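Local structure of chemotactic transducer PctC (Pseudomonas aeruginosa, 5LTV) at residues M57-G62 / Q84-R89; D126-D131 / L162-G167; F190-A195 / P220-G225. The protein senses amino acids and related compounds as a chemotaxis receptor, its ligand-binding domain binding gamma-aminobutyrate, probably to relay that signal across the membrane. One frame throughout, in Å; residues are numbered along the deposited sequence.

How the contacts relate
Contacts 1, 2 and 3 follow one another along the chain, each closing before the next opens. The first two belong to the module holding gamma-aminobutyrate. Contact 1 joins the long helix 34-68 to helix 85-90, and contact 2 sets helix 122-130 on strand 160-170 of the sheet. Their centres lie about 16 Å apart, and they meet where V60 CG2 packs 3.9 Å from G167 N. Contact 3 belongs to the second sheet, with its centre about 30 Å from that of contact 1 and about 28 Å from that of contact 2. The two sheets share the strand order 2-1-5-4-3, consistent with a double-Cache sensor whose ligand sits in one module.

Contact 1 (M57-G62 / Q84-R89); sequences MHLVEG and QPVFSR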
loop_
_atom_site.group_PDB
_atom_site.type_symbol
_atom_site.label_atom_id
_atom_site.label_comp_id
_atom_site.label_asym_id
_atom_site.label_seq_id
_atom_site.Cartn_x
_atom_site.Cartn_y
_atom_site.Cartn_z
ATOM N N MET A 57 -3.538 1.507 7.719
ATOM C CA MET A 57 -4.620 0.525 7.676
ATOM C C MET A 57 -5.750 0.900 8.633
ATOM O O MET A 57 -6.931 0.863 8.264
ATOM C CB MET A 57 -4.072 -0.871 8.009
ATOM C CG MET A 57 -3.159 -1.405 6.904
ATOM S SD MET A 57 -2.395 -3.034 7.147
ATOM C CE MET A 57 -2.687 -3.343 8.872
ATOM N N HIS A 58 -5.402 1.245 9.875
ATOM C CA HIS A 58 -6.410 1.559 10.870
ATOM C C HIS A 58 -7.274 2.719 10.412
ATOM O O HIS A 58 -8.496 2.716 10.620
ATOM C CB HIS A 58 -5.733 1.881 12.210
ATOM C CG HIS A 58 -4.952 0.734 12.777
ATOM N ND1 HIS A 58 -3.953 0.900 13.712
ATOM C CD2 HIS A 58 -5.033 -0.602 12.541
ATOM C CE1 HIS A 58 -3.444 -0.284 14.018
ATOM N NE2 HIS A 58 -4.076 -1.207 13.314
ATOM N N LEU A 59 -6.652 3.727 9.793
ATOM C CA LEU A 59 -7.415 4.887 9.342
ATOM C C LEU A 59 -8.400 4.482 8.264
ATOM O O LEU A 59 -9.537 4.966 8.240
ATOM C CB LEU A 59 -6.471 6.003 8.850
ATOM C CG LEU A 59 -5.743 6.738 9.994
ATOM C CD1 LEU A 59 -4.581 7.613 9.469
ATOM C CD2 LEU A 59 -6.730 7.565 10.847
ATOM N N VAL A 60 -7.987 3.562 7.381
ATOM C CA VAL A 60 -8.866 3.106 6.300
ATOM C C VAL A 60 -9.988 2.247 6.867
ATOM O O VAL A 60 -11.172 2.406 6.504
ATOM C CB VAL A 60 -8.034 2.375 5.222
ATOM C CG1 VAL A 60 -8.907 1.727 4.195
ATOM C CG2 VAL A 60 -7.090 3.389 4.537
ATOM N N GLU A 61 -9.649 1.396 7.838
ATOM C CA GLU A 61 -10.670 0.675 8.568
ATOM C C GLU A 61 -11.655 1.634 9.217
ATOM O O GLU A 61 -12.873 1.381 9.217
ATOM C CB GLU A 61 -10.042 -0.228 9.637
ATOM C CG GLU A 61 -9.590 -1.549 9.109
ATOM C CD GLU A 61 -8.356 -2.126 9.811
ATOM O OE1 GLU A 61 -7.761 -3.091 9.273
ATOM O OE2 GLU A 61 -7.971 -1.652 10.908
ATOM N N GLY A 62 -11.156 2.725 9.804
ATOM C CA GLY A 62 -12.073 3.625 10.493
ATOM C C GLY A 62 -12.929 4.421 9.529
ATOM O O GLY A 62 -14.055 4.827 9.866
ATOM N N GLN A 84 -12.529 15.271 6.136
ATOM C CA GLN A 84 -11.792 15.448 7.389
ATOM C C GLN A 84 -10.288 15.631 7.154
ATOM O O GLN A 84 -9.677 14.869 6.376
ATOM C CB GLN A 84 -12.043 14.260 8.318
ATOM C CG GLN A 84 -13.436 14.230 8.865
ATOM C CD GLN A 84 -13.704 12.948 9.594
ATOM O OE1 GLN A 84 -14.357 12.020 9.049
ATOM N NE2 GLN A 84 -13.192 12.866 10.834
ATOM N N PRO A 85 -9.651 16.614 7.796
ATOM C CA PRO A 85 -8.240 16.887 7.495
ATOM C C PRO A 85 -7.299 15.743 7.865
ATOM O O PRO A 85 -6.203 15.646 7.291
ATOM C CB PRO A 85 -7.926 18.156 8.314
ATOM C CG PRO A 85 -9.277 18.805 8.578
ATOM C CD PRO A 85 -10.325 17.707 8.529
ATOM N N VAL A 86 -7.685 14.857 8.789
ATOM C CA VAL A 86 -6.793 13.746 9.134
ATOM C C VAL A 86 -6.504 12.883 7.905
ATOM O O VAL A 86 -5.407 12.340 7.772
ATOM C CB VAL A 86 -7.384 12.914 10.312
ATOM C CG1 VAL A 86 -8.724 12.245 9.919
ATOM C CG2 VAL A 86 -6.383 11.883 10.817
ATOM N N PHE A 87 -7.471 12.770 6.981
ATOM C CA PHE A 87 -7.276 11.987 5.766
ATOM C C PHE A 87 -6.293 12.659 4.808
ATOM O O PHE A 87 -5.404 12.000 4.267
ATOM C CB PHE A 87 -8.642 11.745 5.084
ATOM C CG PHE A 87 -9.561 10.868 5.914
ATOM C CD1 PHE A 87 -9.064 9.696 6.502
ATOM C CD2 PHE A 87 -10.895 11.243 6.176
ATOM C CE1 PHE A 87 -9.892 8.896 7.319
ATOM C CE2 PHE A 87 -11.708 10.446 6.964
ATOM C CZ PHE A 87 -11.197 9.266 7.540
ATOM N N SER A 88 -6.400 13.968 4.612
ATOM C CA SER A 88 -5.482 14.616 3.680
ATOM C C SER A 88 -4.082 14.750 4.281
ATOM O O SER A 88 -3.099 14.727 3.550
ATOM C CB SER A 88 -6.021 15.971 3.226
ATOM O OG SER A 88 -6.253 16.853 4.300
ATOM N N ARG A 89 -3.973 14.814 5.602
ATOM C CA ARG A 89 -2.668 14.825 6.239
ATOM C C ARG A 89 -1.945 13.481 6.099
ATOM O O ARG A 89 -0.711 13.438 6.138
ATOM C CB ARG A 89 -2.807 15.192 7.727
ATOM C CG ARG A 89 -3.087 16.698 7.940
ATOM C CD ARG A 89 -2.818 17.094 9.405
ATOM N NE ARG A 89 -3.628 16.298 10.324
ATOM C CZ ARG A 89 -4.730 16.744 10.908
ATOM N NH1 ARG A 89 -5.119 17.969 10.673
ATOM N NH2 ARG A 89 -5.414 15.986 11.748
#
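F87 and V86 face L59 across the interface of two helices, where the nearest CA pair, L59 and F87, is 8.0 Å apart. From its CB, which does not itself point at the 57-62 segment of helix 34-68, the F87 side chain turns so that CG stands anti to the carbonyl carbon (chi1 -66°), and this swings the ring toward the other helix. One ring face is covered from within its own segment by V86 CG1, 4.2 Å above the plane and over the ring centre. At the rim, CE1 comes 4.1 Å from L59 O, which lies at the ring edge near its plane; this is a loose van der Waals approach. Elsewhere the ring touches L63 and Q66, about one and two turns on from L59. V86 divides its methyls: CG1 sits on the phenyl face, while CG2 meets L59 CD2 at 4.3 Å. The contact is therefore light, one apolar pair of side chains and one ring edge beside a carbonyl oxygen, buried at the phenyl ring and more open at L59 and V86. A short helix laid against the long N-terminal helix in this way fits the ligand-binding module of a double-Cache domain.

Contact 2 (D126-D131 / L162-G167); sequences DALAAD and LGVAAG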
loop_
_atom_site.group_PDB
_atom_site.type_symbol
_atom_site.label_atom_id
_atom_site.label_comp_id
_atom_site.label_asym_id
_atom_site.label_seq_id
_atom_site.Cartn_x
_atom_site.Cartn_y
_atom_site.Cartn_z
ATOM N N ASP A 126 -10.456 -6.166 -6.245
ATOM C CA ASP A 126 -9.779 -7.014 -5.245
ATOM C C ASP A 126 -10.342 -6.815 -3.832
ATOM O O ASP A 126 -10.412 -7.776 -3.058
ATOM C CB ASP A 126 -8.265 -6.779 -5.259
ATOM C CG ASP A 126 -7.632 -7.149 -6.614
ATOM O OD1 ASP A 126 -8.356 -7.717 -7.454
ATOM O OD2 ASP A 126 -6.440 -6.854 -6.848
ATOM N N ALA A 127 -10.758 -5.599 -3.463
ATOM C CA ALA A 127 -11.422 -5.465 -2.166
ATOM C C ALA A 127 -12.687 -6.331 -2.093
ATOM O O ALA A 127 -12.967 -6.965 -1.059
ATOM C CB ALA A 127 -11.771 -3.995 -1.888
ATOM N N LEU A 128 -13.478 -6.345 -3.175
ATOM C CA LEU A 128 -14.713 -7.111 -3.155
ATOM C C LEU A 128 -14.424 -8.604 -3.147
ATOM O O LEU A 128 -15.082 -9.358 -2.424
ATOM C CB LEU A 128 -15.602 -6.739 -4.340
ATOM C CG LEU A 128 -16.308 -5.377 -4.280
ATOM C CD1 LEU A 128 -17.346 -5.273 -5.375
ATOM C CD2 LEU A 128 -16.938 -5.127 -2.911
ATOM N N ALA A 129 -13.423 -9.042 -3.920
ATOM C CA ALA A 129 -13.104 -10.465 -3.974
ATOM C C ALA A 129 -12.603 -10.966 -2.620
ATOM O O ALA A 129 -13.009 -12.036 -2.155
ATOM C CB ALA A 129 -12.071 -10.746 -5.071
ATOM N N ALA A 130 -11.759 -10.189 -1.946
ATOM C CA ALA A 130 -11.274 -10.607 -0.640
ATOM C C ALA A 130 -12.272 -10.374 0.488
ATOM O O ALA A 130 -12.119 -10.984 1.539
ATOM C CB ALA A 130 -9.966 -9.891 -0.323
ATOM N N ASP A 131 -13.287 -9.534 0.282
ATOM C CA ASP A 131 -14.268 -9.082 1.310
ATOM C C ASP A 131 -13.612 -8.649 2.623
ATOM O O ASP A 131 -14.105 -8.945 3.709
ATOM C CB ASP A 131 -15.356 -10.126 1.594
ATOM C CG ASP A 131 -16.602 -9.498 2.318
ATOM O OD1 ASP A 131 -17.035 -8.398 1.905
ATOM O OD2 ASP A 131 -17.131 -10.076 3.305
ATOM N N LEU A 162 -22.332 -0.600 -0.176
ATOM C CA LEU A 162 -22.217 0.791 -0.579
ATOM C C LEU A 162 -21.157 0.938 -1.676
ATOM O O LEU A 162 -21.394 1.567 -2.714
ATOM C CB LEU A 162 -21.888 1.653 0.651
ATOM C CG LEU A 162 -21.593 3.111 0.289
ATOM C CD1 LEU A 162 -22.820 3.806 -0.370
ATOM C CD2 LEU A 162 -21.094 3.883 1.514
ATOM N N GLY A 163 -19.992 0.360 -1.463
ATOM C CA GLY A 163 -18.957 0.368 -2.480
ATOM C C GLY A 163 -17.665 -0.109 -1.865
ATOM O O GLY A 163 -17.672 -0.952 -0.963
ATOM N N VAL A 164 -16.564 0.477 -2.342
ATOM C CA VAL A 164 -15.240 0.212 -1.792
ATOM C C VAL A 164 -14.604 1.522 -1.348
ATOM O O VAL A 164 -14.507 2.474 -2.129
ATOM C CB VAL A 164 -14.355 -0.523 -2.802
ATOM C CG1 VAL A 164 -12.910 -0.562 -2.317
ATOM C CG2 VAL A 164 -14.913 -1.916 -3.017
ATOM N N ALA A 165 -14.145 1.562 -0.099
ATOM C CA ALA A 165 -13.436 2.717 0.423
ATOM C C ALA A 165 -11.946 2.412 0.418
ATOM O O ALA A 165 -11.549 1.257 0.611
ATOM C CB ALA A 165 -13.923 3.070 1.824
ATOM N N ALA A 166 -11.135 3.429 0.109
ATOM C CA ALA A 166 -9.684 3.266 0.040
ATOM C C ALA A 166 -8.957 4.544 0.465
ATOM O O ALA A 166 -9.523 5.632 0.465
ATOM C CB ALA A 166 -9.209 2.901 -1.366
ATOM N N GLY A 167 -7.687 4.371 0.830
ATOM C CA GLY A 167 -6.718 5.459 0.769
ATOM C C GLY A 167 -5.459 5.018 0.059
ATOM O O GLY A 167 -5.045 3.870 0.170
#
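Flat groups play no part between A127, L128 and V164: all the touching atoms are aliphatic carbons. The aromatic side chains of W123 and Y124, about a turn back on the same helix, also touch V164, and W123 lines the gamma-aminobutyrate pocket. V164 carries the strand side of the contact. Its CB points at the helix, and with CG1 anti to the backbone N (chi1 169°) the two methyls spread apart to serve different partners. CG1 presses on A127 CB at 3.6 Å, a snug methyl-to-methyl fit. CG2 also reaches that methyl, at 3.9 Å from A127 CB, but leans further toward L128, meeting L128 CD2 at 3.8 Å. The leucine arrives from the side: its CB does not aim at the strand, and the end of the chain bends in, so that it lies across the valine at a slant. A127, by contrast, offers its short side chain straight on, and this lets the backbones come close, with 6.9 Å between A127 CA and V164 CA. A127 and V164 are both buried, while L128 closes the more open border.

Helix 122-130 thus rests on one side of strand 160-170, while A165 turns its side chain the other way, onto V155. The strand is flanked by 93-98, through V164 backbone bonding to G97, and by 147-157, through a classic beta bulge in which L162 and G163 together sit opposite the single residue V155. A127 also touches S152 of strand 147-157, and just past the helix D131 forms a salt bridge with R156 of that same strand.

Contact 3 (F190-A195 / P220-G225); sequences FLVSDA and PNIVPG
I222 is the residue of the 220-225 loop that meets V192, S193 and D194. P220 comes first; its ring takes no part in the contact and rests instead on F240 and V229. N221 is exposed and poorly ordered, but its carbonyl has a local role, for a weak bond from V223 N to N221 O closes an inverse gamma turn centred on I222. That tight turn presents the isoleucine to the end of strand 188-193, with D194 CA the nearest, 6.9 Å from I222 CA. From the CB the chain runs out extended: CG1 is anti to the carbonyl carbon (chi1 -54°), and CD1 continues straight on (chi2 -171°). The terminal methyl therefore does all the close touching. It meets V192 CG2 end to end at 4.0 Å, the valine having turned that branch anti to its backbone N. The same methyl is pressed closely against S193 O, 3.2 Å from CD1, with D194 O looser at 3.9 Å from CD1, so the apolar tip packs where the strand is giving way to a turn. There S193 OG and D194 OD1 both receive weak bonds from A195 N. Beyond I222, V223 and P224 lead the chain away, and G225, with positive phi, opens the next strand.

The loop lies between helix 211-214 and edge strand 225-228, and I222 reaches back over the sheet to strand 188-193. V192 and I222 share two neighbours, L211 from that helix and F240 from strand 237-242, while the V192 backbone bonds to Y252 in the adjoining strand 251-256.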
loop_
_atom_site.group_PDB
_atom_site.type_symbol
_atom_site.label_atom_id
_atom_site.label_comp_id
_atom_site.label_asym_id
_atom_site.label_seq_id
_atom_site.Cartn_x
_atom_site.Cartn_y
_atom_site.Cartn_z
ATOM N N PHE A 190 15.393 -2.048 0.157
ATOM C CA PHE A 190 14.213 -2.000 -0.698
ATOM C C PHE A 190 13.173 -3.006 -0.189
ATOM O O PHE A 190 13.353 -3.669 0.842
ATOM C CB PHE A 190 14.599 -2.177 -2.174
ATOM C CG PHE A 190 15.145 -3.515 -2.530
ATOM C CD1 PHE A 190 16.501 -3.806 -2.356
ATOM C CD2 PHE A 190 14.312 -4.481 -3.101
ATOM C CE1 PHE A 190 17.007 -5.048 -2.710
ATOM C CE2 PHE A 190 14.802 -5.731 -3.449
ATOM C CZ PHE A 190 16.153 -6.020 -3.266
ATOM N N LEU A 191 12.040 -3.058 -0.876
ATOM C CA LEU A 191 10.932 -3.912 -0.482
ATOM C C LEU A 191 10.552 -4.788 -1.665
ATOM O O LEU A 191 10.465 -4.306 -2.790
ATOM C CB LEU A 191 9.733 -3.084 0.005
ATOM C CG LEU A 191 8.692 -3.886 0.798
ATOM C CD1 LEU A 191 9.044 -3.997 2.305
ATOM C CD2 LEU A 191 7.333 -3.258 0.636
ATOM N N VAL A 192 10.336 -6.072 -1.406
ATOM C CA VAL A 192 10.155 -7.062 -2.459
ATOM C C VAL A 192 9.167 -8.109 -1.961
ATOM O O VAL A 192 9.149 -8.451 -0.772
ATOM C CB VAL A 192 11.508 -7.697 -2.873
ATOM C CG1 VAL A 192 12.168 -8.403 -1.688
ATOM C CG2 VAL A 192 11.326 -8.685 -4.014
ATOM N N SER A 193 8.320 -8.591 -2.860
ATOM C CA SER A 193 7.332 -9.583 -2.480
ATOM C C SER A 193 7.972 -10.967 -2.466
ATOM O O SER A 193 9.072 -11.181 -2.989
ATOM C CB SER A 193 6.136 -9.567 -3.433
ATOM O OG SER A 193 6.443 -10.214 -4.658
ATOM N N ASP A 194 7.253 -11.915 -1.861
ATOM C CA ASP A 194 7.736 -13.290 -1.774
ATOM C C ASP A 194 7.955 -13.909 -3.146
ATOM O O ASP A 194 8.835 -14.763 -3.306
ATOM C CB ASP A 194 6.755 -14.133 -0.952
ATOM C CG ASP A 194 5.324 -14.050 -1.466
ATOM O OD1 ASP A 194 4.996 -13.194 -2.326
ATOM O OD2 ASP A 194 4.511 -14.853 -0.976
ATOM N N ALA A 195 7.181 -13.490 -4.144
ATOM C CA ALA A 195 7.340 -13.996 -5.502
ATOM C C ALA A 195 8.506 -13.365 -6.253
ATOM O O ALA A 195 8.781 -13.779 -7.380
ATOM C CB ALA A 195 6.045 -13.771 -6.296
ATOM N N PRO A 220 19.595 -12.912 -5.934
ATOM C CA PRO A 220 19.569 -13.717 -4.708
ATOM C C PRO A 220 18.215 -14.368 -4.503
ATOM O O PRO A 220 17.181 -13.875 -4.958
ATOM C CB PRO A 220 19.854 -12.690 -3.608
ATOM C CG PRO A 220 19.290 -11.438 -4.136
ATOM C CD PRO A 220 19.466 -11.474 -5.643
ATOM N N ASN A 221 18.233 -15.500 -3.815
ATOM C CA ASN A 221 17.012 -16.240 -3.550
ATOM C C ASN A 221 16.389 -15.703 -2.269
ATOM O O ASN A 221 17.090 -15.458 -1.283
ATOM C CB ASN A 221 17.289 -17.743 -3.441
ATOM C CG ASN A 221 18.293 -18.237 -4.482
ATOM O OD1 ASN A 221 19.238 -18.961 -4.156
ATOM N ND2 ASN A 221 18.091 -17.848 -5.736
ATOM N N ILE A 222 15.079 -15.499 -2.290
ATOM C CA ILE A 222 14.429 -14.881 -1.145
ATOM C C ILE A 222 14.261 -15.904 -0.030
ATOM O O ILE A 222 13.239 -16.602 0.042
ATOM C CB ILE A 222 13.075 -14.267 -1.537
ATOM C CG1 ILE A 222 13.244 -13.305 -2.716
ATOM C CG2 ILE A 222 12.464 -13.562 -0.336
ATOM C CD1 ILE A 222 11.996 -12.504 -3.025
ATOM N N VAL A 223 15.253 -15.993 0.848
ATOM C CA VAL A 223 15.171 -16.767 2.083
ATOM C C VAL A 223 15.457 -15.837 3.253
ATOM O O VAL A 223 16.471 -15.133 3.233
ATOM C CB VAL A 223 16.153 -17.950 2.112
ATOM C CG1 VAL A 223 17.556 -17.486 1.720
ATOM C CG2 VAL A 223 16.157 -18.534 3.510
ATOM N N PRO A 224 14.587 -15.807 4.311
ATOM C CA PRO A 224 14.915 -15.044 5.533
ATOM C C PRO A 224 16.335 -15.320 6.035
ATOM O O PRO A 224 16.740 -16.485 6.192
ATOM C CB PRO A 224 13.853 -15.519 6.540
ATOM C CG PRO A 224 12.695 -15.952 5.704
ATOM C CD PRO A 224 13.260 -16.452 4.391
ATOM N N GLY A 225 17.116 -14.244 6.249
ATOM C CA GLY A 225 18.487 -14.321 6.709
ATOM C C GLY A 225 19.445 -13.589 5.782
ATOM O O GLY A 225 19.044 -12.795 4.922
#